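Local atomic coordinates of cellulase (Bacillus sp. BG-CS10, PDB entry 5E09), a protein that probably hydrolyses internal beta-1,4-glucosidic bonds of cellulose, with a family 5 glycoside hydrolase barrel followed by two modules of carbohydrate-binding families. Residues Q285-F295 with R339-L347; I356-L365 with G390-T401. All blocks are in the same frame, centred on the assembly; numbering follows the deposited sequence.

Contact 1 of 2, residues Q285-F295 with R339-L347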
loop_
_atom_site.group_PDB
_atom_site.type_symbol
_atom_site.label_atom_id
_atom_site.label_comp_id
_atom_site.label_asym_id
_atom_site.label_seq_id
_atom_site.Cartn_x
_atom_site.Cartn_y
_atom_site.Cartn_z
ATOM N N GLN A 285 -11.736 2.536 2.746
ATOM C CA GLN A 285 -12.962 2.559 1.953
ATOM C C GLN A 285 -12.610 2.713 0.471
ATOM O O GLN A 285 -11.721 3.492 0.115
ATOM C CB GLN A 285 -13.890 3.684 2.420
ATOM C CG GLN A 285 -15.357 3.487 2.049
ATOM C CD GLN A 285 -15.698 3.996 0.652
ATOM O OE1 GLN A 285 -15.009 4.859 0.100
ATOM N NE2 GLN A 285 -16.764 3.450 0.072
ATOM N N GLN A 286 -13.302 1.958 -0.378
ATOM C CA GLN A 286 -12.913 1.780 -1.780
ATOM C C GLN A 286 -12.697 3.081 -2.570
ATOM O O GLN A 286 -11.658 3.260 -3.220
ATOM C CB GLN A 286 -13.961 0.913 -2.491
ATOM C CG GLN A 286 -13.582 0.487 -3.902
ATOM C CD GLN A 286 -12.426 -0.513 -3.949
ATOM O OE1 GLN A 286 -11.804 -0.829 -2.927
ATOM N NE2 GLN A 286 -12.146 -1.025 -5.144
ATOM N N GLY A 287 -13.665 3.989 -2.510
ATOM C CA GLY A 287 -13.562 5.245 -3.234
ATOM C C GLY A 287 -12.377 6.080 -2.786
ATOM O O GLY A 287 -11.670 6.692 -3.600
ATOM N N GLU A 288 -12.155 6.094 -1.477
ATOM C CA GLU A 288 -11.055 6.851 -0.892
ATOM C C GLU A 288 -9.706 6.239 -1.281
ATOM O O GLU A 288 -8.744 6.962 -1.571
ATOM C CB GLU A 288 -11.217 6.915 0.627
ATOM C CG GLU A 288 -12.533 7.547 1.073
ATOM C CD GLU A 288 -12.732 8.954 0.516
ATOM O OE1 GLU A 288 -11.845 9.812 0.703
ATOM O OE2 GLU A 288 -13.780 9.208 -0.115
ATOM N N LYS A 289 -9.650 4.908 -1.307
ATOM C CA LYS A 289 -8.463 4.191 -1.769
ATOM C C LYS A 289 -8.113 4.579 -3.213
ATOM O O LYS A 289 -6.973 4.985 -3.515
ATOM C CB LYS A 289 -8.682 2.677 -1.662
ATOM C CG LYS A 289 -7.581 1.837 -2.295
ATOM C CD LYS A 289 -8.089 0.460 -2.708
ATOM C CE LYS A 289 -8.764 -0.249 -1.546
ATOM N NZ LYS A 289 -9.381 -1.527 -1.986
ATOM N N LEU A 290 -9.105 4.458 -4.098
ATOM C CA LEU A 290 -8.933 4.838 -5.502
ATOM C C LEU A 290 -8.450 6.281 -5.654
ATOM O O LEU A 290 -7.502 6.554 -6.397
ATOM C CB LEU A 290 -10.240 4.649 -6.269
ATOM C CG LEU A 290 -10.808 3.230 -6.333
ATOM C CD1 LEU A 290 -12.169 3.228 -7.011
ATOM C CD2 LEU A 290 -9.847 2.298 -7.050
ATOM N N LYS A 291 -9.093 7.205 -4.944
ATOM C CA LYS A 291 -8.683 8.605 -5.018
ATOM C C LYS A 291 -7.230 8.804 -4.556
ATOM O O LYS A 291 -6.467 9.582 -5.162
ATOM C CB LYS A 291 -9.641 9.481 -4.205
ATOM C CG LYS A 291 -10.997 9.686 -4.893
ATOM C CD LYS A 291 -11.879 10.692 -4.151
ATOM C CE LYS A 291 -12.458 10.094 -2.885
ATOM N NZ LYS A 291 -13.463 10.996 -2.251
ATOM N N PHE A 292 -6.842 8.082 -3.504
ATOM C CA PHE A 292 -5.469 8.150 -3.020
ATOM C C PHE A 292 -4.492 7.748 -4.117
ATOM O O PHE A 292 -3.568 8.500 -4.445
ATOM C CB PHE A 292 -5.259 7.259 -1.791
ATOM C CG PHE A 292 -3.814 7.143 -1.373
ATOM C CD1 PHE A 292 -3.241 8.094 -0.541
ATOM C CD2 PHE A 292 -3.027 6.096 -1.825
ATOM C CE1 PHE A 292 -1.905 8.000 -0.162
ATOM C CE2 PHE A 292 -1.695 5.999 -1.456
ATOM C CZ PHE A 292 -1.133 6.956 -0.623
ATOM N N PHE A 293 -4.687 6.562 -4.686
ATOM C CA PHE A 293 -3.733 6.083 -5.687
ATOM C C PHE A 293 -3.722 6.941 -6.958
ATOM O O PHE A 293 -2.659 7.154 -7.554
ATOM C CB PHE A 293 -4.008 4.615 -6.017
ATOM C CG PHE A 293 -3.492 3.668 -4.968
ATOM C CD1 PHE A 293 -2.164 3.266 -4.974
ATOM C CD2 PHE A 293 -4.323 3.204 -3.959
ATOM C CE1 PHE A 293 -1.668 2.403 -4.000
ATOM C CE2 PHE A 293 -3.837 2.336 -2.978
ATOM C CZ PHE A 293 -2.505 1.938 -3.001
ATOM N N GLU A 294 -4.884 7.455 -7.356
ATOM C CA GLU A 294 -4.960 8.344 -8.521
ATOM C C GLU A 294 -4.122 9.611 -8.298
ATOM O O GLU A 294 -3.292 9.999 -9.140
ATOM C CB GLU A 294 -6.421 8.710 -8.818
ATOM C CG GLU A 294 -6.662 9.376 -10.176
ATOM C CD GLU A 294 -6.453 10.878 -10.148
ATOM O OE1 GLU A 294 -6.651 11.494 -9.074
ATOM O OE2 GLU A 294 -6.086 11.441 -11.204
ATOM N N PHE A 295 -4.347 10.248 -7.153
ATOM C CA PHE A 295 -3.592 11.439 -6.779
ATOM C C PHE A 295 -2.077 11.169 -6.736
ATOM O O PHE A 295 -1.271 11.862 -7.389
ATOM C CB PHE A 295 -4.094 11.937 -5.426
ATOM C CG PHE A 295 -3.596 13.295 -5.049
ATOM C CD1 PHE A 295 -4.254 14.434 -5.482
ATOM C CD2 PHE A 295 -2.484 13.435 -4.239
ATOM C CE1 PHE A 295 -3.799 15.695 -5.122
ATOM C CE2 PHE A 295 -2.026 14.687 -3.873
ATOM C CZ PHE A 295 -2.682 15.819 -4.314
ATOM N N ARG A 339 -4.656 11.539 -15.629
ATOM C CA ARG A 339 -5.598 11.676 -14.525
ATOM C C ARG A 339 -6.985 11.119 -14.841
ATOM O O ARG A 339 -7.455 11.206 -15.976
ATOM C CB ARG A 339 -5.711 13.148 -14.117
ATOM C CG ARG A 339 -4.391 13.751 -13.658
ATOM C CD ARG A 339 -4.602 14.813 -12.588
ATOM N NE ARG A 339 -5.182 14.254 -11.367
ATOM C CZ ARG A 339 -5.477 14.972 -10.289
ATOM N NH1 ARG A 339 -5.247 16.280 -10.280
ATOM N NH2 ARG A 339 -6.004 14.385 -9.221
ATOM N N SER A 340 -7.621 10.537 -13.826
ATOM C CA SER A 340 -9.009 10.093 -13.911
ATOM C C SER A 340 -9.892 11.009 -13.088
ATOM O O SER A 340 -9.469 11.523 -12.050
ATOM C CB SER A 340 -9.169 8.652 -13.415
ATOM O OG SER A 340 -8.475 7.746 -14.245
ATOM N N ALA A 341 -11.120 11.216 -13.547
ATOM C CA ALA A 341 -12.098 11.923 -12.742
ATOM C C ALA A 341 -12.496 11.035 -11.572
ATOM O O ALA A 341 -12.479 9.803 -11.670
ATOM C CB ALA A 341 -13.313 12.308 -13.568
ATOM N N THR A 342 -12.829 11.663 -10.454
ATOM C CA THR A 342 -13.316 10.933 -9.300
ATOM C C THR A 342 -14.571 11.643 -8.819
ATOM O O THR A 342 -15.070 12.545 -9.491
ATOM C CB THR A 342 -12.257 10.851 -8.173
ATOM O OG1 THR A 342 -11.945 12.169 -7.704
ATOM C CG2 THR A 342 -10.976 10.198 -8.676
ATOM N N ALA A 343 -15.087 11.232 -7.669
ATOM C CA ALA A 343 -16.206 11.923 -7.044
ATOM C C ALA A 343 -16.018 11.920 -5.530
ATOM O O ALA A 343 -15.154 11.215 -5.013
ATOM C CB ALA A 343 -17.524 11.273 -7.431
ATOM N N GLU A 344 -16.830 12.703 -4.823
ATOM C CA GLU A 344 -16.719 12.829 -3.372
ATOM C C GLU A 344 -16.911 11.488 -2.666
ATOM O O GLU A 344 -16.487 11.312 -1.526
ATOM C CB GLU A 344 -17.735 13.843 -2.847
ATOM C CG GLU A 344 -19.177 13.485 -3.165
ATOM C CD GLU A 344 -20.164 14.526 -2.669
ATOM O OE1 GLU A 344 -19.800 15.314 -1.768
ATOM O OE2 GLU A 344 -21.306 14.554 -3.183
ATOM N N SER A 345 -17.541 10.546 -3.357
ATOM C CA SER A 345 -17.816 9.226 -2.816
ATOM C C SER A 345 -18.087 8.250 -3.960
ATOM O O SER A 345 -18.500 8.664 -5.048
ATOM C CB SER A 345 -19.009 9.286 -1.860
ATOM O OG SER A 345 -19.515 7.990 -1.593
ATOM N N ASN A 346 -17.848 6.963 -3.730
ATOM C CA ASN A 346 -18.195 5.958 -4.727
ATOM C C ASN A 346 -19.527 5.316 -4.359
ATOM O O ASN A 346 -19.934 4.315 -4.943
ATOM C CB ASN A 346 -17.100 4.895 -4.852
ATOM C CG ASN A 346 -17.112 3.907 -3.700
ATOM O OD1 ASN A 346 -17.233 4.293 -2.541
ATOM N ND2 ASN A 346 -16.995 2.629 -4.017
ATOM N N LEU A 347 -20.198 5.909 -3.376
ATOM C CA LEU A 347 -21.468 5.402 -2.881
ATOM C C LEU A 347 -22.594 6.413 -3.085
ATOM O O LEU A 347 -22.395 7.619 -2.946
ATOM C CB LEU A 347 -21.366 5.059 -1.392
ATOM C CG LEU A 347 -20.249 4.113 -0.945
ATOM C CD1 LEU A 347 -20.333 3.889 0.556
ATOM C CD2 LEU A 347 -20.310 2.784 -1.696
HETATM O O HOH W 1 -15.872 7.461 -1.088
#
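Glu294 lays its carboxylate edge to edge against the guanidinium of Arg339, the two planes only 7° apart. The grip is side-on: Arg339 NH2 reaches Glu294 OE1 at 3.0 Å and Arg339 NE reaches Glu294 OE2 at 3.0 Å, each on a syn lone pair. Ser340 N adds a longer bond of 3.2 Å to Glu294 OE2, arriving from above the carboxylate plane. With CG anti to the backbone N (chi1 -167°) and a bend at chi2, Glu294 swings its acid off helix 286-302 toward both donors. Nearer the helix start, the aliphatic chain of Lys291 crosses Thr342 at a slant, its CG 3.7 Å from Thr342 CB. Beyond, Lys291 NZ makes a salt bridge of 2.8 Å with Glu288 OE2 and weak bonds to the carbonyls of Ala343 and Glu344; the other oxygen of Glu288 accepts from Phe241 N. At the start of the helix the amides of Gln285 and Asn346 approach from opposite directions, planes 61° apart. Gln285 NE2 donates to Asn346 OD1 at 2.8 Å, nearly straight and on a lone pair, while Gln285 OE1 caps the helix through weak bonds from Gly287 N and Glu288 N. A water donates to both Gln285 OE1 and Glu288 OE2. Gly287 CA lies 4.9 Å from Asn346 CA, the closest approach of CA atoms here. This seam joins a helix of the family 5 barrel to strand 342-343, at a sheet edge of the X2-type module. Its polar grip at both ends, a charge pair and an amide pair, is consistent with the two modules being held in a fixed mutual orientation.

Contact 2 of 2, residues I356-L365 with G390-T401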
loop_
_atom_site.group_PDB
_atom_site.type_symbol
_atom_site.label_atom_id
_atom_site.label_comp_id
_atom_site.label_asym_id
_atom_site.label_seq_id
_atom_site.Cartn_x
_atom_site.Cartn_y
_atom_site.Cartn_z
ATOM N N ILE A 356 -38.225 8.610 -2.600
ATOM C CA ILE A 356 -37.019 8.736 -3.402
ATOM C C ILE A 356 -36.997 10.064 -4.140
ATOM O O ILE A 356 -37.911 10.395 -4.891
ATOM C CB ILE A 356 -36.891 7.569 -4.395
ATOM C CG1 ILE A 356 -36.620 6.271 -3.626
ATOM C CG2 ILE A 356 -35.781 7.841 -5.414
ATOM C CD1 ILE A 356 -36.633 5.026 -4.482
ATOM N N ARG A 357 -35.940 10.829 -3.913
ATOM C CA ARG A 357 -35.824 12.154 -4.497
ATOM C C ARG A 357 -34.556 12.279 -5.325
ATOM O O ARG A 357 -33.666 11.432 -5.228
ATOM C CB ARG A 357 -35.857 13.211 -3.388
ATOM C CG ARG A 357 -34.749 13.048 -2.360
ATOM C CD ARG A 357 -34.856 14.056 -1.218
ATOM N NE ARG A 357 -33.731 13.899 -0.306
ATOM C CZ ARG A 357 -32.536 14.452 -0.502
ATOM N NH1 ARG A 357 -32.312 15.197 -1.579
ATOM N NH2 ARG A 357 -31.558 14.253 0.371
ATOM N N ASP A 358 -34.494 13.323 -6.153
ATOM C CA ASP A 358 -33.291 13.657 -6.912
ATOM C C ASP A 358 -32.092 13.707 -5.967
ATOM O O ASP A 358 -32.235 14.114 -4.813
ATOM C CB ASP A 358 -33.447 15.006 -7.628
ATOM C CG ASP A 358 -34.334 14.932 -8.874
ATOM O OD1 ASP A 358 -34.690 13.821 -9.323
ATOM O OD2 ASP A 358 -34.665 16.006 -9.420
ATOM N N GLN A 359 -30.917 13.297 -6.438
ATOM C CA GLN A 359 -29.734 13.307 -5.578
ATOM C C GLN A 359 -28.519 13.893 -6.277
ATOM O O GLN A 359 -28.179 13.488 -7.385
ATOM C CB GLN A 359 -29.408 11.894 -5.083
ATOM C CG GLN A 359 -30.497 11.263 -4.230
ATOM C CD GLN A 359 -29.975 10.751 -2.903
ATOM O OE1 GLN A 359 -28.773 10.519 -2.739
ATOM N NE2 GLN A 359 -30.877 10.578 -1.941
ATOM N N ASP A 360 -27.868 14.845 -5.617
ATOM C CA ASP A 360 -26.682 15.494 -6.168
ATOM C C ASP A 360 -25.408 14.778 -5.734
ATOM O O ASP A 360 -25.362 14.166 -4.666
ATOM C CB ASP A 360 -26.628 16.963 -5.744
ATOM C CG ASP A 360 -27.569 17.841 -6.553
ATOM O OD1 ASP A 360 -28.449 17.293 -7.249
ATOM O OD2 ASP A 360 -27.430 19.081 -6.490
ATOM N N ILE A 361 -24.381 14.866 -6.575
ATOM C CA ILE A 361 -23.110 14.171 -6.384
ATOM C C ILE A 361 -21.970 15.027 -6.915
ATOM O O ILE A 361 -21.944 15.371 -8.096
ATOM C CB ILE A 361 -23.064 12.808 -7.114
ATOM C CG1 ILE A 361 -24.209 11.897 -6.673
ATOM C CG2 ILE A 361 -21.722 12.129 -6.887
ATOM C CD1 ILE A 361 -24.561 10.851 -7.698
ATOM N N GLN A 362 -21.021 15.357 -6.049
ATOM C CA GLN A 362 -19.911 16.209 -6.447
ATOM C C GLN A 362 -18.848 15.394 -7.178
ATOM O O GLN A 362 -18.266 14.464 -6.623
ATOM C CB GLN A 362 -19.316 16.917 -5.223
ATOM C CG GLN A 362 -18.126 17.815 -5.526
ATOM C CD GLN A 362 -18.502 19.026 -6.360
ATOM O OE1 GLN A 362 -17.906 19.274 -7.411
ATOM N NE2 GLN A 362 -19.490 19.791 -5.895
ATOM N N LEU A 363 -18.621 15.740 -8.439
ATOM C CA LEU A 363 -17.577 15.122 -9.238
ATOM C C LEU A 363 -16.272 15.897 -9.081
ATOM O O LEU A 363 -16.290 17.105 -8.857
ATOM C CB LEU A 363 -17.991 15.079 -10.712
ATOM C CG LEU A 363 -18.549 13.788 -11.310
ATOM C CD1 LEU A 363 -19.476 13.055 -10.342
ATOM C CD2 LEU A 363 -19.269 14.110 -12.621
ATOM N N HIS A 364 -15.147 15.195 -9.176
ATOM C CA HIS A 364 -13.841 15.834 -9.291
ATOM C C HIS A 364 -13.295 15.483 -10.657
ATOM O O HIS A 364 -12.706 14.420 -10.835
ATOM C CB HIS A 364 -12.864 15.367 -8.206
ATOM C CG HIS A 364 -13.416 15.425 -6.818
ATOM N ND1 HIS A 364 -14.037 16.548 -6.306
ATOM C CD2 HIS A 364 -13.423 14.508 -5.823
ATOM C CE1 HIS A 364 -14.413 16.311 -5.066
ATOM N NE2 HIS A 364 -14.051 15.080 -4.745
ATOM N N LEU A 365 -13.490 16.376 -11.618
ATOM C CA LEU A 365 -13.236 16.051 -13.016
ATOM C C LEU A 365 -11.750 15.916 -13.333
ATOM O O LEU A 365 -11.373 15.167 -14.237
ATOM C CB LEU A 365 -13.882 17.104 -13.920
ATOM C CG LEU A 365 -15.413 17.072 -13.899
ATOM C CD1 LEU A 365 -15.986 18.216 -14.715
ATOM C CD2 LEU A 365 -15.936 15.729 -14.406
ATOM N N GLY A 390 -22.297 21.816 -14.382
ATOM C CA GLY A 390 -20.909 22.062 -14.085
ATOM C C GLY A 390 -20.177 20.757 -13.853
ATOM O O GLY A 390 -19.760 20.083 -14.794
ATOM N N ASP A 391 -20.013 20.414 -12.582
ATOM C CA ASP A 391 -19.280 19.227 -12.181
ATOM C C ASP A 391 -20.156 18.496 -11.187
ATOM O O ASP A 391 -19.733 17.526 -10.558
ATOM C CB ASP A 391 -17.947 19.606 -11.537
ATOM C CG ASP A 391 -18.121 20.461 -10.297
ATOM O OD1 ASP A 391 -19.278 20.758 -9.935
ATOM O OD2 ASP A 391 -17.098 20.834 -9.683
ATOM N N VAL A 392 -21.382 18.983 -11.044
ATOM C CA VAL A 392 -22.307 18.410 -10.088
ATOM C C VAL A 392 -23.250 17.503 -10.874
ATOM O O VAL A 392 -23.985 17.961 -11.750
ATOM C CB VAL A 392 -23.123 19.495 -9.363
ATOM C CG1 VAL A 392 -24.133 18.858 -8.422
ATOM C CG2 VAL A 392 -22.198 20.437 -8.607
ATOM N N LEU A 393 -23.223 16.216 -10.550
ATOM C CA LEU A 393 -24.068 15.216 -11.187
ATOM C C LEU A 393 -25.367 14.988 -10.418
ATOM O O LEU A 393 -25.345 14.707 -9.235
ATOM C CB LEU A 393 -23.303 13.897 -11.307
ATOM C CG LEU A 393 -24.080 12.687 -11.823
ATOM C CD1 LEU A 393 -24.475 12.890 -13.285
ATOM C CD2 LEU A 393 -23.269 11.409 -11.647
ATOM N N THR A 394 -26.504 15.083 -11.090
ATOM C CA THR A 394 -27.764 14.758 -10.445
ATOM C C THR A 394 -28.368 13.463 -10.989
ATOM O O THR A 394 -28.589 13.330 -12.201
ATOM C CB THR A 394 -28.787 15.892 -10.612
ATOM O OG1 THR A 394 -28.249 17.107 -10.072
ATOM C CG2 THR A 394 -30.086 15.546 -9.892
HETATM N N MSE A 395 -28.615 12.509 -10.088
HETATM C CA MSE A 395 -29.428 11.335 -10.403
HETATM C C MSE A 395 -30.897 11.674 -10.190
HETATM O O MSE A 395 -31.297 12.098 -9.097
HETATM C CB MSE A 395 -29.045 10.124 -9.541
HETATM C CG MSE A 395 -27.628 9.634 -9.742
HETATM SE SE MSE A 395 -27.201 9.280 -11.612
HETATM C CE MSE A 395 -28.697 8.103 -12.033
ATOM N N LYS A 396 -31.697 11.483 -11.232
ATOM C CA LYS A 396 -33.114 11.797 -11.161
ATOM C C LYS A 396 -33.859 10.727 -10.371
ATOM O O LYS A 396 -33.501 9.548 -10.414
ATOM C CB LYS A 396 -33.708 11.939 -12.566
ATOM C CG LYS A 396 -32.969 12.931 -13.465
ATOM C CD LYS A 396 -33.095 14.359 -12.965
ATOM C CE LYS A 396 -34.551 14.789 -12.886
ATOM N NZ LYS A 396 -34.715 16.224 -12.521
ATOM N N ALA A 397 -34.902 11.151 -9.663
ATOM C CA ALA A 397 -35.661 10.284 -8.766
ATOM C C ALA A 397 -36.272 9.067 -9.461
ATOM O O ALA A 397 -36.377 7.994 -8.868
ATOM C CB ALA A 397 -36.753 11.089 -8.082
ATOM N N ASP A 398 -36.683 9.229 -10.712
ATOM C CA ASP A 398 -37.297 8.127 -11.447
ATOM C C ASP A 398 -36.274 7.060 -11.834
ATOM O O ASP A 398 -36.581 5.868 -11.817
ATOM C CB ASP A 398 -38.012 8.648 -12.692
ATOM C CG ASP A 398 -39.164 9.569 -12.352
ATOM O OD1 ASP A 398 -39.789 9.367 -11.288
ATOM O OD2 ASP A 398 -39.440 10.495 -13.145
ATOM N N ALA A 399 -35.062 7.483 -12.184
ATOM C CA ALA A 399 -33.992 6.537 -12.485
ATOM C C ALA A 399 -33.627 5.720 -11.239
ATOM O O ALA A 399 -33.514 4.493 -11.291
ATOM C CB ALA A 399 -32.776 7.265 -13.023
ATOM N N LEU A 400 -33.453 6.413 -10.118
ATOM C CA LEU A 400 -33.163 5.751 -8.855
ATOM C C LEU A 400 -34.282 4.776 -8.508
ATOM O O LEU A 400 -34.021 3.631 -8.147
ATOM C CB LEU A 400 -32.971 6.781 -7.739
ATOM C CG LEU A 400 -31.769 7.708 -7.946
ATOM C CD1 LEU A 400 -31.776 8.862 -6.957
ATOM C CD2 LEU A 400 -30.472 6.927 -7.843
ATOM N N THR A 401 -35.527 5.220 -8.650
ATOM C CA THR A 401 -36.673 4.353 -8.395
ATOM C C THR A 401 -36.613 3.091 -9.252
ATOM O O THR A 401 -36.737 1.977 -8.744
ATOM C CB THR A 401 -38.002 5.083 -8.658
ATOM O OG1 THR A 401 -38.149 6.146 -7.714
ATOM C CG2 THR A 401 -39.188 4.128 -8.516
#
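Asp358 leaves the backbone just before strand 359-364, its CB 4.1 Å from Thr394 CG2. From there CG stands anti to the carbonyl carbon (chi1 -76°), which turns the carboxylate onto the start of helix 397-403. Asp358 OD1 accepts from Ala397 N at 2.7 Å, met almost head-on along the C-O bond. The other oxygen, Asp358 OD2, takes Lys396 NZ at 3.1 Å on its syn side, and that ammonium has a second acid in Glu387 of the adjoining strand. Were Asp358 cut back to an alanine, Ala397 N would probably lose its acceptor and the Lys396 ammonium one acidic partner. Onward runs an antiparallel ladder, Gln359 and Ile361 forming hydrogen-bonded pairs with Met395 and Leu393. In the non-hydrogen-bonded pair between them, Thr394 OG1 donates to Asp360 OD1 at 2.8 Å from above the carboxylate plane. On the other face Ile361 lies alongside Leu393, its CD1 3.9 Å from CG of Met395 (modelled as selenomethionine), and Phe427 of strand 425-432 covers Ile361, Leu363 and Leu393. At the helix, Ile356 CG2 packs on Leu400 CB at 3.8 Å. Strands 359-364 and 392-395 are the central pair of one sheet of the X2-type module, which belongs to the E-set clan of beta-sandwich domains. A salt bridge and hydrogen bonds fix the strand-to-helix turn, and the packing on Phe427 is consistent with a hydrophobic core between the two sheets.

The two contacts meet in one sheet. Strand 342-343, which faces the barrel helix in contact 1, is the edge neighbour of strand 359-364 in contact 2. The backbone joins them: His364 N lies 2.7 Å from Thr342 O and Glu344 N lies 2.9 Å from Gln362 O, both probable hydrogen bonds. Glu344 adds a side-chain bond to Gln362 N. The contact centres are about 17 Å apart, on the same side of the chain's centre, with contact 1 about 15 Å from it and contact 2 about 32 Å. Contact 1 sets the edge of the sheet against the family 5 barrel, and contact 2 lies farther out in the same sheet.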